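Long-range contacts in S-adenosylmethionine dependent methyltransferase (PDB 3BKW), which probably transfers methyl groups from S-adenosylmethionine to an acceptor substrate: residues D170-E175 with H191-T196; L74-L79 with Y93-L98. All coordinates share one frame; numbering follows the deposited sequence.

Contact 1 of 2, residues D170-E175 with H191-T196; sequences DRYLVE and HRTVGT. With EDO (1,2-ethanediol), chain C; EDO (1,2-ethanediol), chain D.
The carboxylate of Glu-175 reaches across to the start of helix 194-203, and its OE2 takes up two strong donors there. Thr-193, the N-cap residue, gives its backbone N-H at 2.8 Å from N to Glu-175 OE2, almost straight at 174° and on the anti side of the carboxylate. The Thr-196 side chain points against that of Glu-175 and sets its OG1 2.6 Å from the same OE2, on the syn lone pair. Glutamate suits the place because its chain, extended beyond CG, passes the His-191 carbonyl on the way to the helix start.

The imidazole of His-191 reaches the type I turn from Arg-171 to Val-174. With CG trans to its own backbone N (chi1 176°), the ring extends to the turn, where His-191 NE2 donates to Tyr-172 O at 2.7 Å. That oxygen lies near the ring plane, as does Val-174 O, 3.4 Å from His-191 CD2. The same imidazole points an edge at the face of the Tyr-172 ring, the planes 71° apart in a T-shaped pair. Thr-193 CG2 fills in obliquely beside the phenol, whose OH bonds to Glu-213 of the second subunit.

Glu-175 and His-191 lie at the open end of the antiparallel pair 176-178 and 189-191, where His-191 bonds through its backbone to Gly-176. The donation implies a proton on His-191 NE2, while the negative Glu-175 would probably interact favourably with the helix dipole.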
ATOM      1  N   ASP A 170     -14.166 -10.461  -3.959  1.00 27.55           N
ATOM      2  CA  ASP A 170     -15.017 -10.597  -2.770  1.00 27.57           C
ATOM      3  C   ASP A 170     -14.106 -10.837  -1.561  1.00 28.24           C
ATOM      4  O   ASP A 170     -12.933 -11.240  -1.712  1.00 28.82           O
ATOM      5  CB  ASP A 170     -16.063 -11.714  -2.888  1.00 28.80           C
ATOM      6  CG  ASP A 170     -15.436 -13.094  -2.871  1.00 28.17           C
ATOM      7  OD1 ASP A 170     -14.905 -13.501  -3.904  1.00 36.25           O
ATOM      8  OD2 ASP A 170     -15.475 -13.760  -1.817  1.00 40.46           O
ATOM      9  N   ARG A 171     -14.648 -10.545  -0.377  1.00 30.21           N
ATOM     10  CA  ARG A 171     -13.980 -10.738   0.915  1.00 32.29           C
ATOM     11  C   ARG A 171     -12.548 -10.174   1.010  1.00 29.76           C
ATOM     12  O   ARG A 171     -11.704 -10.707   1.719  1.00 28.77           O
ATOM     13  CB  ARG A 171     -14.036 -12.234   1.281  1.00 35.39           C
ATOM     14  CG  ARG A 171     -15.482 -12.752   1.417  1.00 37.18           C
ATOM     15  CD  ARG A 171     -15.608 -14.234   1.748  1.00 42.33           C
ATOM     16  NE  ARG A 171     -15.129 -14.600   3.090  1.00 52.14           N
ATOM     17  CZ  ARG A 171     -14.049 -15.341   3.402  1.00 57.26           C
ATOM     18  NH1 ARG A 171     -13.241 -15.885   2.484  1.00 57.34           N
ATOM     19  NH2 ARG A 171     -13.785 -15.567   4.692  1.00 58.54           N
ATOM     20  N   TYR A 172     -12.278  -9.077   0.305  1.00 28.88           N
ATOM     21  CA  TYR A 172     -10.947  -8.461   0.361  1.00 27.50           C
ATOM     22  C   TYR A 172     -10.531  -8.081   1.773  1.00 27.58           C
ATOM     23  O   TYR A 172      -9.346  -8.204   2.123  1.00 28.74           O
ATOM     24  CB  TYR A 172     -10.885  -7.239  -0.542  1.00 28.18           C
ATOM     25  CG  TYR A 172      -9.523  -6.571  -0.641  1.00 29.34           C
ATOM     26  CD1 TYR A 172      -8.595  -6.961  -1.616  1.00 27.39           C
ATOM     27  CD2 TYR A 172      -9.185  -5.522   0.215  1.00 27.81           C
ATOM     28  CE1 TYR A 172      -7.359  -6.315  -1.729  1.00 26.77           C
ATOM     29  CE2 TYR A 172      -7.958  -4.864   0.114  1.00 29.84           C
ATOM     30  CZ  TYR A 172      -7.043  -5.264  -0.862  1.00 27.09           C
ATOM     31  OH  TYR A 172      -5.826  -4.627  -0.964  1.00 28.95           O
ATOM     32  N   LEU A 173     -11.492  -7.647   2.595  1.00 29.74           N
ATOM     33  CA  LEU A 173     -11.189  -7.243   3.974  1.00 29.66           C
ATOM     34  C   LEU A 173     -11.308  -8.366   5.000  1.00 32.33           C
ATOM     35  O   LEU A 173     -11.096  -8.121   6.210  1.00 34.75           O
ATOM     36  CB  LEU A 173     -12.028  -6.029   4.383  1.00 29.84           C
ATOM     37  CG  LEU A 173     -11.805  -4.683   3.676  1.00 32.24           C
ATOM     38  CD1 LEU A 173     -10.326  -4.269   3.732  1.00 35.59           C
ATOM     39  CD2 LEU A 173     -12.319  -4.632   2.246  1.00 40.46           C
ATOM     40  N   VAL A 174     -11.622  -9.587   4.543  1.00 28.78           N
ATOM     41  CA  VAL A 174     -11.734 -10.742   5.433  1.00 29.45           C
ATOM     42  C   VAL A 174     -10.416 -11.486   5.292  1.00 29.06           C
ATOM     43  O   VAL A 174     -10.201 -12.200   4.321  1.00 31.61           O
ATOM     44  CB  VAL A 174     -12.920 -11.653   5.082  1.00 30.22           C
ATOM     45  CG1 VAL A 174     -13.025 -12.783   6.104  1.00 33.63           C
ATOM     46  CG2 VAL A 174     -14.188 -10.847   5.031  1.00 32.45           C
ATOM     47  N   GLU A 175      -9.532 -11.319   6.269  1.00 29.68           N
ATOM     48  CA  GLU A 175      -8.200 -11.908   6.217  1.00 31.03           C
ATOM     49  C   GLU A 175      -8.210 -13.308   6.755  1.00 31.57           C
ATOM     50  O   GLU A 175      -9.071 -13.664   7.569  1.00 31.17           O
ATOM     51  CB  GLU A 175      -7.207 -11.022   6.952  1.00 31.26           C
ATOM     52  CG  GLU A 175      -7.012  -9.681   6.259  1.00 28.90           C
ATOM     53  CD  GLU A 175      -6.049  -8.762   6.970  1.00 34.15           C
ATOM     54  OE1 GLU A 175      -5.972  -8.786   8.228  1.00 38.43           O
ATOM     55  OE2 GLU A 175      -5.370  -8.000   6.268  1.00 33.17           O
ATOM     56  N   HIS A 191      -4.236 -14.638   3.105  1.00 28.55           N
ATOM     57  CA  HIS A 191      -4.713 -13.392   2.587  1.00 28.10           C
ATOM     58  C   HIS A 191      -4.576 -12.320   3.643  1.00 27.89           C
ATOM     59  O   HIS A 191      -5.130 -12.443   4.743  1.00 29.52           O
ATOM     60  CB  HIS A 191      -6.165 -13.487   2.133  1.00 28.72           C
ATOM     61  CG  HIS A 191      -6.716 -12.182   1.677  1.00 27.01           C
ATOM     62  ND1 HIS A 191      -6.260 -11.526   0.549  1.00 27.52           N
ATOM     63  CD2 HIS A 191      -7.674 -11.395   2.210  1.00 27.63           C
ATOM     64  CE1 HIS A 191      -6.928 -10.393   0.416  1.00 28.15           C
ATOM     65  NE2 HIS A 191      -7.786 -10.287   1.410  1.00 26.47           N
ATOM     66  N   ARG A 192      -3.797 -11.291   3.305  1.00 28.63           N
ATOM     67  CA  ARG A 192      -3.580 -10.128   4.158  1.00 28.23           C
ATOM     68  C   ARG A 192      -3.618  -8.939   3.225  1.00 27.67           C
ATOM     69  O   ARG A 192      -3.000  -8.985   2.150  1.00 28.36           O
ATOM     70  CB  ARG A 192      -2.220 -10.185   4.855  1.00 28.72           C
ATOM     71  CG  ARG A 192      -2.145 -11.192   6.000  1.00 29.65           C
ATOM     72  CD  ARG A 192      -0.744 -11.276   6.600  1.00 30.47           C
ATOM     73  NE  ARG A 192       0.189 -12.068   5.781  1.00 31.08           N
ATOM     74  CZ  ARG A 192       0.589 -13.333   6.010  1.00 27.17           C
ATOM     75  NH1 ARG A 192       0.205 -14.021   7.085  1.00 28.64           N
ATOM     76  NH2 ARG A 192       1.460 -13.885   5.162  1.00 28.47           N
ATOM     77  N   THR A 193      -4.281  -7.865   3.655  1.00 27.37           N
ATOM     78  CA  THR A 193      -4.383  -6.654   2.833  1.00 27.67           C
ATOM     79  C   THR A 193      -3.004  -5.967   2.756  1.00 27.18           C
ATOM     80  O   THR A 193      -2.107  -6.263   3.555  1.00 27.86           O
ATOM     81  CB  THR A 193      -5.425  -5.674   3.427  1.00 29.95           C
ATOM     82  OG1 THR A 193      -4.949  -5.174   4.682  1.00 30.78           O
ATOM     83  CG2 THR A 193      -6.824  -6.340   3.602  1.00 28.48           C
ATOM     84  N   VAL A 194      -2.837  -5.051   1.800  1.00 28.05           N
ATOM     85  CA  VAL A 194      -1.583  -4.280   1.675  1.00 28.25           C
ATOM     86  C   VAL A 194      -1.303  -3.546   3.002  1.00 28.00           C
ATOM     87  O   VAL A 194      -0.185  -3.570   3.506  1.00 27.98           O
ATOM     88  CB  VAL A 194      -1.613  -3.252   0.503  1.00 28.75           C
ATOM     89  CG1 VAL A 194      -0.286  -2.473   0.415  1.00 30.02           C
ATOM     90  CG2 VAL A 194      -1.915  -3.935  -0.845  1.00 28.59           C
ATOM     91  N   GLY A 195      -2.319  -2.896   3.569  1.00 29.05           N
ATOM     92  CA  GLY A 195      -2.152  -2.190   4.852  1.00 28.33           C
ATOM     93  C   GLY A 195      -1.678  -3.095   5.971  1.00 28.19           C
ATOM     94  O   GLY A 195      -0.776  -2.734   6.712  1.00 28.58           O
ATOM     95  N   THR A 196      -2.269  -4.281   6.074  1.00 27.11           N
ATOM     96  CA  THR A 196      -1.860  -5.240   7.109  1.00 25.23           C
ATOM     97  C   THR A 196      -0.378  -5.599   6.966  1.00 26.39           C
ATOM     98  O   THR A 196       0.362  -5.606   7.931  1.00 27.28           O
ATOM     99  CB  THR A 196      -2.729  -6.491   7.057  1.00 27.73           C
ATOM    100  OG1 THR A 196      -4.071  -6.137   7.437  1.00 30.43           O
ATOM    101  CG2 THR A 196      -2.190  -7.595   7.995  1.00 28.96           C
TER
HETATM  102  C1  EDO C 243       1.880 -10.897   2.751  1.00 22.54           C
HETATM  103  O1  EDO C 243       1.583 -10.359   4.057  1.00 23.12           O
HETATM  104  C2  EDO C 243       0.621 -11.432   2.050  1.00 26.24           C
HETATM  105  O2  EDO C 243       0.241 -12.720   2.532  1.00 25.30           O
HETATM  106  C1  EDO D 244      -3.776 -14.050   8.124  1.00 37.18           C
HETATM  107  O1  EDO D 244      -4.031 -13.912   6.729  1.00 42.12           O
HETATM  108  C2  EDO D 244      -3.170 -15.424   8.382  1.00 32.52           C
HETATM  109  O2  EDO D 244      -4.046 -16.477   7.930  1.00 24.41           O

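Contact 2 of 2, residues L74-L79 with Y93-L98; sequences LSEKML and YERADL
Apolar packing begins with Leu-79, whose two methyls lie against the start of segment 93-98. Leu-79 CD2 meets Tyr-93 CD1, 4.0 Å away and oblique to the ring, while Leu-79 CD1 lies 3.4 Å from Arg-95 N. The isobutyl group gets there because CG stands trans to the carbonyl carbon (chi1 -66°) and the rest of the chain is stretched out. A branched aliphatic residue fits this buried seam between helix 76-84 and strand 91-95, with Cys-52 also against both Leu-79 and Tyr-93. Cutting the side chain of Leu-79 back to an alanine is likely to open a gap beside Tyr-93 and the 94-95 peptide, and to seat the helix less firmly on the strand.

Contacts with the arginine are of a different kind. Leu-74 and Arg-95 run side by side in the same direction, and Leu-74 CD1 lies over one face of the guanidinium, 3.2 Å from Arg-95 NH2. Arg-95 NE comes within 2.9 Å of Leu-74 O, but the angle is too poor for a hydrogen bond; a water joins the two residues instead, donating to Leu-74 O and accepting weakly from Arg-95 NH2. Backbone to backbone, Leu-74 CA makes a C-H...O contact of 3.3 Å with Ala-96 O.

Just before the helix, Ser-75 serves as N-cap, its OG accepting from the backbone N of selenomethionine Met-78.

The beta-alpha-beta unit of strand 68-73, helix 76-84 and strand 91-95 is joined here by buried apolar packing and, on the exposed side, by a leucine-covered arginine whose charge can stay hydrated.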
ATOM      1  N   LEU A  74      12.649 -25.291   2.252  1.00 32.65           N
ATOM      2  CA  LEU A  74      12.184 -26.467   2.999  1.00 35.22           C
ATOM      3  C   LEU A  74      12.576 -27.775   2.313  1.00 34.73           C
ATOM      4  O   LEU A  74      12.790 -28.761   2.995  1.00 36.48           O
ATOM      5  CB  LEU A  74      10.663 -26.409   3.189  1.00 34.65           C
ATOM      6  CG  LEU A  74      10.018 -27.431   4.147  1.00 34.33           C
ATOM      7  CD1 LEU A  74      10.535 -27.316   5.586  1.00 40.70           C
ATOM      8  CD2 LEU A  74       8.513 -27.226   4.124  1.00 39.81           C
ATOM      9  N   SER A  75      12.700 -27.761   0.982  1.00 34.87           N
ATOM     10  CA  SER A  75      12.990 -28.965   0.184  1.00 36.27           C
ATOM     11  C   SER A  75      14.474 -29.308   0.075  1.00 36.31           C
ATOM     12  O   SER A  75      15.222 -28.610  -0.618  1.00 34.81           O
ATOM     13  CB  SER A  75      12.402 -28.809  -1.228  1.00 37.06           C
ATOM     14  OG  SER A  75      12.721 -29.930  -2.025  1.00 40.34           O
ATOM     15  N   GLU A  76      14.892 -30.394   0.726  1.00 38.21           N
ATOM     16  CA  GLU A  76      16.289 -30.856   0.652  1.00 39.31           C
ATOM     17  C   GLU A  76      16.687 -31.217  -0.782  1.00 40.60           C
ATOM     18  O   GLU A  76      17.792 -30.882  -1.215  1.00 39.64           O
ATOM     19  CB  GLU A  76      16.534 -32.051   1.588  1.00 39.86           C
ATOM     20  CG  GLU A  76      17.989 -32.569   1.636  1.00 40.76           C
ATOM     21  CD  GLU A  76      19.005 -31.512   2.061  1.00 46.95           C
ATOM     22  OE1 GLU A  76      18.640 -30.611   2.839  1.00 42.49           O
ATOM     23  OE2 GLU A  76      20.176 -31.597   1.632  1.00 46.38           O
ATOM     24  N   LYS A  77      15.785 -31.894  -1.498  1.00 42.98           N
ATOM     25  CA  LYS A  77      16.013 -32.268  -2.904  1.00 43.96           C
ATOM     26  C   LYS A  77      16.226 -31.053  -3.809  1.00 42.91           C
ATOM     27  O   LYS A  77      17.091 -31.095  -4.687  1.00 43.88           O
ATOM     28  CB  LYS A  77      14.877 -33.147  -3.445  1.00 44.82           C
ATOM     29  CG  LYS A  77      14.888 -34.549  -2.855  1.00 48.66           C
ATOM     30  CD  LYS A  77      13.750 -35.406  -3.391  1.00 48.08           C
ATOM     31  CE  LYS A  77      13.823 -36.824  -2.831  1.00 52.68           C
ATOM     32  NZ  LYS A  77      12.701 -37.678  -3.321  1.00 55.90           N
HETATM   33  N   MSE A  78      15.473 -29.976  -3.560  1.00 41.63           N
HETATM   34  CA  MSE A  78      15.612 -28.763  -4.354  0.50 39.83           C
HETATM   35  C   MSE A  78      16.936 -28.066  -4.030  1.00 38.87           C
HETATM   36  O   MSE A  78      17.603 -27.544  -4.933  1.00 38.51           O
HETATM   37  CB  MSE A  78      14.416 -27.826  -4.186  0.50 39.28           C
HETATM   38  CG  MSE A  78      14.488 -26.629  -5.096  0.50 39.62           C
HETATM   39 SE   MSE A  78      14.732 -27.081  -6.977  0.38 37.17          SE
HETATM   40  CE  MSE A  78      12.877 -27.540  -7.323  0.50 36.32           C
ATOM     41  N   LEU A  79      17.335 -28.092  -2.755  1.00 36.09           N
ATOM     42  CA  LEU A  79      18.627 -27.538  -2.321  1.00 36.65           C
ATOM     43  C   LEU A  79      19.795 -28.334  -2.917  1.00 35.47           C
ATOM     44  O   LEU A  79      20.835 -27.753  -3.228  1.00 34.04           O
ATOM     45  CB  LEU A  79      18.740 -27.498  -0.790  1.00 35.78           C
ATOM     46  CG  LEU A  79      17.784 -26.563  -0.038  1.00 35.85           C
ATOM     47  CD1 LEU A  79      17.976 -26.706   1.454  1.00 33.85           C
ATOM     48  CD2 LEU A  79      17.956 -25.113  -0.452  1.00 34.55           C
ATOM     49  N   TYR A  93      23.672 -23.291   1.082  1.00 27.04           N
ATOM     50  CA  TYR A  93      22.254 -23.681   1.060  1.00 26.70           C
ATOM     51  C   TYR A  93      21.968 -24.488   2.307  1.00 27.31           C
ATOM     52  O   TYR A  93      22.744 -25.371   2.653  1.00 26.17           O
ATOM     53  CB  TYR A  93      21.911 -24.495  -0.174  1.00 25.99           C
ATOM     54  CG  TYR A  93      21.960 -23.689  -1.446  1.00 25.37           C
ATOM     55  CD1 TYR A  93      20.903 -22.842  -1.800  1.00 27.11           C
ATOM     56  CD2 TYR A  93      23.068 -23.744  -2.288  1.00 26.89           C
ATOM     57  CE1 TYR A  93      20.951 -22.084  -2.986  1.00 25.68           C
ATOM     58  CE2 TYR A  93      23.125 -22.987  -3.465  1.00 26.71           C
ATOM     59  CZ  TYR A  93      22.059 -22.164  -3.808  1.00 28.12           C
ATOM     60  OH  TYR A  93      22.105 -21.425  -4.977  1.00 30.08           O
ATOM     61  N   GLU A  94      20.885 -24.147   3.001  1.00 27.56           N
ATOM     62  CA  GLU A  94      20.485 -24.873   4.214  1.00 30.05           C
ATOM     63  C   GLU A  94      18.993 -25.073   4.222  1.00 30.97           C
ATOM     64  O   GLU A  94      18.242 -24.205   3.772  1.00 29.32           O
ATOM     65  CB  GLU A  94      20.887 -24.118   5.478  1.00 31.58           C
ATOM     66  CG  GLU A  94      22.388 -23.964   5.691  1.00 35.20           C
ATOM     67  CD  GLU A  94      22.741 -23.276   7.013  1.00 35.84           C
ATOM     68  OE1 GLU A  94      21.832 -22.799   7.719  1.00 45.11           O
ATOM     69  OE2 GLU A  94      23.946 -23.200   7.344  1.00 45.78           O
ATOM     70  N   ARG A  95      18.560 -26.215   4.750  1.00 33.17           N
ATOM     71  CA  ARG A  95      17.139 -26.523   4.842  1.00 35.96           C
ATOM     72  C   ARG A  95      16.561 -25.697   6.000  1.00 34.24           C
ATOM     73  O   ARG A  95      17.196 -25.574   7.051  1.00 36.90           O
ATOM     74  CB  ARG A  95      16.909 -28.022   5.049  1.00 36.51           C
ATOM     75  CG  ARG A  95      15.468 -28.438   4.834  1.00 41.31           C
ATOM     76  CD  ARG A  95      15.239 -29.886   5.202  1.00 43.05           C
ATOM     77  NE  ARG A  95      13.815 -30.189   5.344  1.00 54.63           N
ATOM     78  CZ  ARG A  95      13.045 -29.850   6.389  1.00 62.47           C
ATOM     79  NH1 ARG A  95      13.522 -29.134   7.422  1.00 66.72           N
ATOM     80  NH2 ARG A  95      11.757 -30.209   6.394  1.00 64.12           N
ATOM     81  N   ALA A  96      15.403 -25.078   5.773  1.00 33.49           N
ATOM     82  CA  ALA A  96      14.736 -24.271   6.796  1.00 34.34           C
ATOM     83  C   ALA A  96      13.239 -24.199   6.570  1.00 32.76           C
ATOM     84  O   ALA A  96      12.777 -24.261   5.433  1.00 32.33           O
ATOM     85  CB  ALA A  96      15.313 -22.871   6.845  1.00 35.97           C
ATOM     86  N   ASP A  97      12.502 -24.074   7.675  1.00 33.50           N
ATOM     87  CA  ASP A  97      11.050 -23.926   7.674  1.00 33.11           C
ATOM     88  C   ASP A  97      10.810 -22.457   7.971  1.00 30.98           C
ATOM     89  O   ASP A  97      11.099 -22.001   9.081  1.00 33.16           O
ATOM     90  CB  ASP A  97      10.425 -24.799   8.774  1.00 32.63           C
ATOM     91  CG  ASP A  97       8.890 -24.729   8.810  1.00 38.28           C
ATOM     92  OD1 ASP A  97       8.254 -23.921   8.088  1.00 42.44           O
ATOM     93  OD2 ASP A  97       8.307 -25.508   9.596  1.00 47.60           O
ATOM     94  N   LEU A  98      10.292 -21.711   6.995  1.00 30.93           N
ATOM     95  CA  LEU A  98      10.043 -20.268   7.190  1.00 31.35           C
ATOM     96  C   LEU A  98       9.015 -19.943   8.297  1.00 32.51           C
ATOM     97  O   LEU A  98       9.027 -18.823   8.822  1.00 34.04           O
ATOM     98  CB  LEU A  98       9.661 -19.579   5.885  1.00 29.79           C
ATOM     99  CG  LEU A  98      10.676 -19.598   4.735  1.00 30.90           C
ATOM    100  CD1 LEU A  98      10.105 -18.784   3.564  1.00 30.45           C
ATOM    101  CD2 LEU A  98      12.065 -19.079   5.118  1.00 34.72           C
TER
HETATM  102  O   HOH W   1      10.643 -31.144   3.323  1.00 46.66           O

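Read from the N terminus, contact 2 comes first: L74-L79 and Y93-L98 close a short loop holding the rest of helix 76-84 and the start of strand 91-95, an outermost strand of the Rossmann-like sheet. Contact 1 opens only some seventy residues later, after strands 108-114 and 138-145, and closes a second loop round strand 176-178, helix 182-185 and strand 189-191. The loops therefore follow in series, neither nested nor crossed. The centres of contacts 1 and 2 lie about 29 Å apart, and the two do not touch. Contact 2 secures a beta-alpha-beta unit at the edge of the main sheet; contact 1 ties the loop after strand 165-169 to the start of helix 194-203, near the second subunit.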